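Local coordinates for protein transcription initiation factor IIB (PDB 5O9J) that contains a HINT-fold mini-intein, which as in other inteins probably excises itself from its host protein and joins the flanking sequences, at residues Ile28-Glu33 / Glu70-His74; Met79-Glu85 / Leu146-Asn152; Val92-Val98 / Ile109-Glu113. All blocks are in the same frame, centred on the assembly; numbering follows the deposited sequence.

Interaction 1. Residues Ile28-Glu33 / Glu70-His74; sequences IDKIIE and EVSRH. With GOL (glycerol), chain G.
The salt-bridge network of D29, E33 and R73 lies where helix 24-33 of the intein's HINT domain packs across strand 70-75 of an antiparallel sheet. The helix crosses the strand at 103°, the two short axes passing 8.5 Å apart, and V71 and R73, alternate residues of the strand, both turn to the helix, while S72 between them points away. V71 is the apolar knob. Its CG2 sits 3.7 Å from I31 CG2, and its CB is 3.8 Å from I28 CG1, the side chains of I28 and V71 running antiparallel alongside one another. A compact beta-branched residue suits this place, because both methyls meet the isoleucines close to the strand backbone. I32 joins the apolar part to the charged one: its CD1 lies 3.7 Å from R73 NE, and its CG2 rests off-centre over one face of the guanidinium. With CG set between the backbone N and carbonyl carbon (chi1 68°), R73 then runs extended to NE, which carries its planar end up beside the helix. D29 comes to the edge of that group, OD1 lying 2.7 Å from R73 NH1 in a bent hydrogen bond, with carboxylate and guanidinium planes 69° apart. The place of OD1 is uncertain, since a glycerol oxygen is modelled too near it. E33 OE2 also lies near the guanidinium plane, making a long ion pair of 3.8 Å with R73 NH1. The glycerol is also held by Y162 OH. R73 thus has acidic partners on more than one side, D29 and, more distantly, E33 on the helix and E45 on strand 44-48, which probably tempers the acids' repulsion and ties helix to sheet by charge at the edge of the apolar contact made by V71 and the isoleucines.

Interaction 2. Residues Met79-Glu85 / Leu146-Asn152; sequences MFEIVVE and LKIKEIN
I82 and V84 push their branches into the side chains of I148 and L146 where strands 79-84 and 143-154 pair antiparallel. I82 CG2 rests 4.0 Å from I148 CG1. V84 CG1, trans to its own carbonyl carbon (chi1 -61°), comes to the same I148 CG1 at 4.2 Å, so that I148 sits between I82 and V84. V84 CG2 meets L146 CD1 at 4.0 Å. Further along, I151 CG2 nudges the edge of the F80 ring, near its plane. The register shifts by one residue at a classic beta bulge: K149 and E150 both face V83, whose carbonyl oxygen accepts from both amides, E150 N at 3.1 Å. Beyond the bulge, E85 OE2 accepts the K147 amide N at 2.8 Å, from above the carboxylate plane. The other face is largely polar around V83, which packs beside E150 CB: N152 lies alongside E81 and gives ND2 to E81 OE1 at 3.1 Å, almost straight, while also bonding E150 OE1; an asparagine can thus link two acids that would otherwise probably repel. Strand 88-92 continues the sheet beyond 79-84, and L120 of strand 119-123 covers I82, V84 and I148.

Interaction 3. Residues Val92-Val98 / Ile109-Glu113; sequences VTRSHSV and IRVDE
V111 and H96 meet at the root of the beta hairpin formed by strands 96-102 and 105-110, just after a type I turn from T93 to H96 whose sequence matches the TxxH signature of intein block B. Here the packing is close. V111 CG1 sits 3.6 Å from V92 CG2 and 3.2 Å from H96 O, while V111 CG2 faces the carbonyl oxygens of both T93 and R94 at 3.3 Å. A small branched valine suits this hollow, one methyl for the apolar wall and one for the turn. Its amide N bonds H96 O at 2.8 Å, and the pair V98 and I109 continues the ladder with two backbone bonds. Weak bonds from H96 ND1 to T93 steady the imidazole. The other side, partly exposed, is polar and held by the long side chains of two arginines. R110 bends at chi3 (50°) so that its guanidinium lies with one face beneath R94 O and grips D112 side-on, NE to OD1 and NH2 to OD2. R94 comes to the same carboxylate, its NE 3.3 Å from D112 OD2, although its stronger partner is E78 through NH1. A leucine in place of R110 would probably leave both carboxylate oxygens of D112 without their R110 partners, and the group freer to turn away from R94. Both arginines reach D112 OD2 from the same face of the carboxylate plane, and the shorter bond, from R110 NH2 at 2.6 Å, is nearly straight at 172°.

How the interactions relate
Interactions 2 and 3 form one continuous piece, their centres 12 Å apart. Strand 79-84 pairs with the end of strand 88-92, where F80 N lies 2.8 Å from V92 O, a probable hydrogen bond, and F80 CZ touches both R94 NH2 and D112 CB at 3.6 Å. Interaction 3 holds the block B TxxH motif, whose histidine in other inteins assists the N-terminal splice step; the weak hydrogen bond from H96 NE2 to Y3 O is consistent with that. Interaction 1 stands apart, its centre 29 Å from that of interaction 2 and 24 Å from that of interaction 3, although strand 70-75 is followed directly by strand 79-84. Its glycerol probably came from the crystallisation liquor.

Interaction 1. Residues Ile28-Glu33 / Glu70-His74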
# COMPACT_ATOMS: atom_id res chain seq x y z
N ILE A 28 -11.88 -3.47 -6.27
CA ILE A 28 -11.27 -3.45 -7.59
C ILE A 28 -11.79 -4.59 -8.47
O ILE A 28 -11.99 -4.42 -9.68
CB ILE A 28 -9.73 -3.50 -7.48
CG1 ILE A 28 -9.21 -2.14 -6.97
CG2 ILE A 28 -9.09 -3.85 -8.81
CD1 ILE A 28 -7.71 -2.08 -6.79
N ASP A 29 -12.00 -5.76 -7.87
CA ASP A 29 -12.62 -6.86 -8.59
C ASP A 29 -14.00 -6.46 -9.10
O ASP A 29 -14.33 -6.71 -10.25
CB ASP A 29 -12.74 -8.10 -7.70
CG ASP A 29 -11.46 -8.91 -7.65
OD1 ASP A 29 -10.55 -8.65 -8.47
OD2 ASP A 29 -11.36 -9.82 -6.81
N LYS A 30 -14.79 -5.82 -8.24
CA LYS A 30 -16.15 -5.43 -8.61
C LYS A 30 -16.15 -4.39 -9.73
O LYS A 30 -16.96 -4.46 -10.65
CB LYS A 30 -16.89 -4.87 -7.39
CG LYS A 30 -18.20 -4.18 -7.71
CD LYS A 30 -18.45 -3.00 -6.79
CE LYS A 30 -19.81 -2.37 -7.07
NZ LYS A 30 -19.80 -0.92 -6.75
N ILE A 31 -15.22 -3.44 -9.65
CA ILE A 31 -15.03 -2.42 -10.68
C ILE A 31 -14.67 -3.00 -12.05
O ILE A 31 -15.23 -2.63 -13.09
CB ILE A 31 -13.93 -1.45 -10.28
CG1 ILE A 31 -14.38 -0.56 -9.11
CG2 ILE A 31 -13.53 -0.56 -11.43
CD1 ILE A 31 -13.29 0.40 -8.70
N ILE A 32 -13.68 -3.89 -12.05
CA ILE A 32 -13.20 -4.47 -13.28
C ILE A 32 -14.28 -5.35 -13.90
O ILE A 32 -14.59 -5.23 -15.09
CB ILE A 32 -11.92 -5.28 -13.05
CG1 ILE A 32 -10.76 -4.32 -12.76
CG2 ILE A 32 -11.59 -6.13 -14.28
CD1 ILE A 32 -9.46 -5.03 -12.40
N GLU A 33 -14.88 -6.21 -13.09
CA GLU A 33 -15.89 -7.14 -13.58
C GLU A 33 -17.14 -6.43 -14.11
O GLU A 33 -17.93 -7.02 -14.85
CB GLU A 33 -16.24 -8.14 -12.48
CG GLU A 33 -15.08 -9.12 -12.18
CD GLU A 33 -15.11 -9.72 -10.78
OE1 GLU A 33 -16.11 -9.52 -10.05
OE2 GLU A 33 -14.12 -10.40 -10.41
N GLU A 70 -7.92 5.27 -12.24
CA GLU A 70 -8.04 3.90 -12.73
C GLU A 70 -7.63 2.91 -11.65
O GLU A 70 -6.97 3.26 -10.67
CB GLU A 70 -7.20 3.70 -14.00
CG GLU A 70 -5.71 3.97 -13.80
CD GLU A 70 -4.87 3.80 -15.06
OE1 GLU A 70 -5.37 4.08 -16.18
OE2 GLU A 70 -3.70 3.38 -14.92
N VAL A 71 -8.06 1.66 -11.81
CA VAL A 71 -7.64 0.60 -10.90
C VAL A 71 -7.06 -0.53 -11.73
O VAL A 71 -7.32 -0.63 -12.93
CB VAL A 71 -8.80 0.06 -10.04
CG1 VAL A 71 -9.45 1.18 -9.22
CG2 VAL A 71 -9.84 -0.63 -10.92
N SER A 72 -6.28 -1.39 -11.09
CA SER A 72 -5.70 -2.50 -11.82
C SER A 72 -5.36 -3.64 -10.88
O SER A 72 -5.34 -3.47 -9.66
CB SER A 72 -4.46 -2.05 -12.60
OG SER A 72 -3.35 -1.84 -11.76
N ARG A 73 -5.11 -4.81 -11.46
CA ARG A 73 -4.71 -5.99 -10.73
C ARG A 73 -3.79 -6.81 -11.62
O ARG A 73 -3.84 -6.67 -12.85
CB ARG A 73 -5.93 -6.82 -10.31
CG ARG A 73 -6.66 -7.48 -11.49
CD ARG A 73 -7.93 -8.22 -11.09
NE ARG A 73 -8.67 -8.68 -12.28
CZ ARG A 73 -9.87 -9.25 -12.25
NH1 ARG A 73 -10.50 -9.43 -11.09
NH2 ARG A 73 -10.46 -9.63 -13.38
N HIS A 74 -2.96 -7.65 -11.01
CA HIS A 74 -2.16 -8.62 -11.75
C HIS A 74 -1.90 -9.82 -10.86
O HIS A 74 -1.93 -9.70 -9.63
CB HIS A 74 -0.85 -8.00 -12.26
CG HIS A 74 0.02 -7.43 -11.18
ND1 HIS A 74 1.01 -8.15 -10.54
CD2 HIS A 74 0.06 -6.19 -10.64
CE1 HIS A 74 1.60 -7.39 -9.66
NE2 HIS A 74 1.06 -6.19 -9.68
C1 GOL G . -8.66 -11.35 -8.74
O1 GOL G . -8.85 -10.01 -8.35
C2 GOL G . -9.58 -12.26 -7.94
O2 GOL G . -10.78 -12.44 -8.66
C3 GOL G . -8.90 -13.61 -7.77
O3 GOL G . -9.88 -14.61 -7.58

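Interaction 2. Residues Met79-Glu85 / Leu146-Asn152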
# COMPACT_ATOMS: atom_id res chain seq x y z
N MET A 79 4.12 -13.17 -1.59
CA MET A 79 4.27 -11.90 -0.91
C MET A 79 4.99 -12.12 0.39
O MET A 79 4.91 -13.20 0.98
CB MET A 79 2.92 -11.24 -0.67
CG MET A 79 2.26 -10.72 -1.92
SD MET A 79 0.73 -9.89 -1.47
CE MET A 79 0.28 -10.91 -0.07
N PHE A 80 5.70 -11.09 0.84
CA PHE A 80 6.43 -11.15 2.10
C PHE A 80 5.54 -10.65 3.21
O PHE A 80 4.91 -9.60 3.08
CB PHE A 80 7.71 -10.32 2.03
CG PHE A 80 8.74 -10.88 1.10
CD1 PHE A 80 8.59 -10.77 -0.28
CD2 PHE A 80 9.89 -11.49 1.59
CE1 PHE A 80 9.55 -11.27 -1.14
CE2 PHE A 80 10.85 -11.99 0.74
CZ PHE A 80 10.68 -11.88 -0.63
N GLU A 81 5.47 -11.40 4.29
CA GLU A 81 4.84 -10.90 5.50
C GLU A 81 5.93 -10.50 6.49
O GLU A 81 6.69 -11.33 6.96
CB GLU A 81 3.92 -11.95 6.12
CG GLU A 81 3.18 -11.47 7.34
CD GLU A 81 2.46 -12.59 8.05
OE1 GLU A 81 3.14 -13.53 8.49
OE2 GLU A 81 1.22 -12.53 8.16
N ILE A 82 6.01 -9.20 6.77
CA ILE A 82 6.94 -8.68 7.77
C ILE A 82 6.25 -8.58 9.11
O ILE A 82 5.20 -7.95 9.21
CB ILE A 82 7.48 -7.29 7.40
CG1 ILE A 82 8.10 -7.29 6.01
CG2 ILE A 82 8.51 -6.83 8.42
CD1 ILE A 82 8.50 -5.90 5.53
N VAL A 83 6.82 -9.20 10.14
CA VAL A 83 6.23 -9.12 11.47
C VAL A 83 7.22 -8.46 12.42
O VAL A 83 8.36 -8.91 12.54
CB VAL A 83 5.83 -10.51 12.00
CG1 VAL A 83 5.06 -10.37 13.29
CG2 VAL A 83 5.00 -11.24 10.96
N VAL A 84 6.79 -7.39 13.09
CA VAL A 84 7.66 -6.64 13.99
C VAL A 84 7.16 -6.72 15.43
O VAL A 84 6.09 -7.28 15.67
CB VAL A 84 7.77 -5.15 13.58
CG1 VAL A 84 8.37 -5.02 12.18
CG2 VAL A 84 6.41 -4.46 13.64
N GLU A 85 7.94 -6.18 16.37
CA GLU A 85 7.56 -6.13 17.78
C GLU A 85 6.12 -5.65 17.98
O GLU A 85 5.67 -4.73 17.29
CB GLU A 85 8.47 -5.19 18.58
CG GLU A 85 9.96 -5.33 18.42
CD GLU A 85 10.69 -4.18 19.09
OE1 GLU A 85 10.15 -3.61 20.07
OE2 GLU A 85 11.80 -3.80 18.64
N LEU A 146 11.02 -0.36 15.46
CA LEU A 146 10.59 -1.69 15.83
C LEU A 146 11.40 -2.76 15.10
O LEU A 146 11.55 -2.71 13.87
CB LEU A 146 9.10 -1.87 15.55
CG LEU A 146 8.13 -0.87 16.21
CD1 LEU A 146 6.74 -1.01 15.63
CD2 LEU A 146 8.10 -1.03 17.73
N LYS A 147 11.90 -3.73 15.86
CA LYS A 147 12.66 -4.84 15.29
C LYS A 147 11.76 -5.81 14.52
O LYS A 147 10.64 -6.10 14.95
CB LYS A 147 13.41 -5.62 16.38
CG LYS A 147 14.70 -4.96 16.88
CD LYS A 147 15.46 -5.89 17.83
CE LYS A 147 16.73 -5.24 18.39
NZ LYS A 147 16.66 -4.94 19.86
N ILE A 148 12.25 -6.30 13.40
CA ILE A 148 11.58 -7.38 12.68
C ILE A 148 11.69 -8.68 13.48
O ILE A 148 12.77 -9.06 13.93
CB ILE A 148 12.19 -7.57 11.27
CG1 ILE A 148 11.93 -6.32 10.41
CG2 ILE A 148 11.63 -8.82 10.62
CD1 ILE A 148 12.55 -6.38 9.03
N LYS A 149 10.56 -9.35 13.69
CA LYS A 149 10.55 -10.65 14.36
C LYS A 149 10.58 -11.79 13.36
O LYS A 149 11.43 -12.68 13.43
CB LYS A 149 9.33 -10.79 15.26
CG LYS A 149 9.34 -9.90 16.49
CD LYS A 149 8.39 -10.45 17.55
CE LYS A 149 6.98 -10.65 17.00
NZ LYS A 149 6.08 -11.29 18.01
N GLU A 150 9.62 -11.78 12.43
CA GLU A 150 9.56 -12.79 11.39
C GLU A 150 9.56 -12.16 10.01
O GLU A 150 9.15 -11.00 9.84
CB GLU A 150 8.32 -13.68 11.54
CG GLU A 150 8.26 -14.47 12.83
CD GLU A 150 6.89 -15.08 13.08
OE1 GLU A 150 6.11 -15.23 12.11
OE2 GLU A 150 6.59 -15.41 14.25
N ILE A 151 10.03 -12.92 9.03
CA ILE A 151 9.83 -12.64 7.62
C ILE A 151 9.33 -13.91 6.94
O ILE A 151 10.11 -14.85 6.72
CB ILE A 151 11.11 -12.16 6.91
CG1 ILE A 151 11.66 -10.89 7.55
CG2 ILE A 151 10.82 -11.90 5.45
CD1 ILE A 151 12.96 -10.40 6.91
N ASN A 152 8.04 -13.96 6.64
CA ASN A 152 7.45 -15.16 6.07
C ASN A 152 7.11 -14.95 4.62
O ASN A 152 6.73 -13.85 4.22
CB ASN A 152 6.21 -15.55 6.86
CG ASN A 152 6.49 -15.75 8.33
OD1 ASN A 152 7.50 -16.34 8.69
ND2 ASN A 152 5.60 -15.25 9.18

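Interaction 3. Residues Val92-Val98 / Ile109-Glu113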
# COMPACT_ATOMS: atom_id res chain seq x y z
N VAL A 92 3.41 -7.53 1.69
CA VAL A 92 3.72 -6.76 0.49
C VAL A 92 4.51 -7.58 -0.53
O VAL A 92 5.13 -8.58 -0.19
CB VAL A 92 4.53 -5.48 0.81
CG1 VAL A 92 3.71 -4.54 1.66
CG2 VAL A 92 5.83 -5.82 1.53
N THR A 93 4.48 -7.14 -1.77
CA THR A 93 5.26 -7.77 -2.81
C THR A 93 6.72 -7.38 -2.70
O THR A 93 7.08 -6.45 -1.97
CB THR A 93 4.75 -7.41 -4.21
OG1 THR A 93 4.87 -6.00 -4.40
CG2 THR A 93 3.29 -7.82 -4.36
N ARG A 94 7.54 -8.11 -3.43
CA ARG A 94 8.99 -8.03 -3.34
C ARG A 94 9.53 -6.65 -3.69
O ARG A 94 10.54 -6.21 -3.13
CB ARG A 94 9.61 -9.10 -4.24
CG ARG A 94 10.65 -8.60 -5.22
CD ARG A 94 11.34 -9.75 -5.93
NE ARG A 94 11.87 -10.73 -4.99
CZ ARG A 94 11.31 -11.91 -4.76
NH1 ARG A 94 10.20 -12.25 -5.39
NH2 ARG A 94 11.87 -12.75 -3.89
N SER A 95 8.85 -5.97 -4.60
CA SER A 95 9.37 -4.71 -5.13
C SER A 95 9.09 -3.52 -4.23
O SER A 95 9.13 -2.38 -4.70
CB SER A 95 8.78 -4.45 -6.50
OG SER A 95 7.37 -4.29 -6.41
N HIS A 96 8.78 -3.75 -2.96
CA HIS A 96 8.55 -2.62 -2.05
C HIS A 96 9.75 -2.41 -1.15
O HIS A 96 10.47 -3.36 -0.82
CB HIS A 96 7.30 -2.83 -1.20
CG HIS A 96 6.03 -2.62 -1.94
ND1 HIS A 96 5.40 -3.62 -2.65
CD2 HIS A 96 5.27 -1.51 -2.11
CE1 HIS A 96 4.31 -3.15 -3.21
NE2 HIS A 96 4.20 -1.87 -2.90
N SER A 97 9.95 -1.17 -0.74
CA SER A 97 11.05 -0.87 0.16
C SER A 97 10.52 -0.18 1.41
O SER A 97 9.46 0.45 1.39
CB SER A 97 12.09 0.01 -0.53
OG SER A 97 11.57 1.30 -0.77
N VAL A 98 11.26 -0.30 2.51
CA VAL A 98 10.84 0.27 3.78
C VAL A 98 12.02 0.91 4.51
O VAL A 98 13.15 0.42 4.43
CB VAL A 98 10.20 -0.79 4.69
CG1 VAL A 98 8.85 -1.22 4.14
CG2 VAL A 98 11.11 -1.99 4.83
N ILE A 109 15.02 0.15 2.34
CA ILE A 109 15.52 -1.18 1.97
C ILE A 109 14.42 -2.06 1.36
O ILE A 109 13.34 -2.17 1.94
CB ILE A 109 16.13 -1.91 3.18
CG1 ILE A 109 17.27 -1.10 3.79
CG2 ILE A 109 16.62 -3.31 2.78
CD1 ILE A 109 18.38 -0.79 2.82
N ARG A 110 14.69 -2.66 0.21
CA ARG A 110 13.76 -3.63 -0.39
C ARG A 110 13.37 -4.71 0.62
O ARG A 110 14.19 -5.11 1.45
CB ARG A 110 14.36 -4.26 -1.64
CG ARG A 110 14.17 -3.42 -2.89
CD ARG A 110 14.80 -4.08 -4.10
NE ARG A 110 14.42 -5.48 -4.22
CZ ARG A 110 13.75 -5.99 -5.25
NH1 ARG A 110 13.37 -5.20 -6.26
NH2 ARG A 110 13.46 -7.28 -5.28
N VAL A 111 12.12 -5.16 0.57
CA VAL A 111 11.61 -6.09 1.57
C VAL A 111 12.28 -7.45 1.52
O VAL A 111 12.33 -8.17 2.52
CB VAL A 111 10.08 -6.28 1.43
CG1 VAL A 111 9.35 -4.97 1.74
CG2 VAL A 111 9.73 -6.77 0.04
N ASP A 112 12.81 -7.81 0.35
CA ASP A 112 13.45 -9.11 0.18
C ASP A 112 14.91 -9.08 0.65
O ASP A 112 15.57 -10.11 0.70
CB ASP A 112 13.36 -9.59 -1.28
CG ASP A 112 14.03 -8.64 -2.26
OD1 ASP A 112 14.41 -7.52 -1.86
OD2 ASP A 112 14.16 -9.02 -3.44
N GLU A 113 15.39 -7.89 1.00
CA GLU A 113 16.75 -7.74 1.53
C GLU A 113 16.73 -7.47 3.03
O GLU A 113 17.77 -7.29 3.66
CB GLU A 113 17.49 -6.63 0.80
CG GLU A 113 17.65 -6.87 -0.70
CD GLU A 113 18.52 -5.82 -1.39
OE1 GLU A 113 19.13 -4.99 -0.68
OE2 GLU A 113 18.59 -5.83 -2.64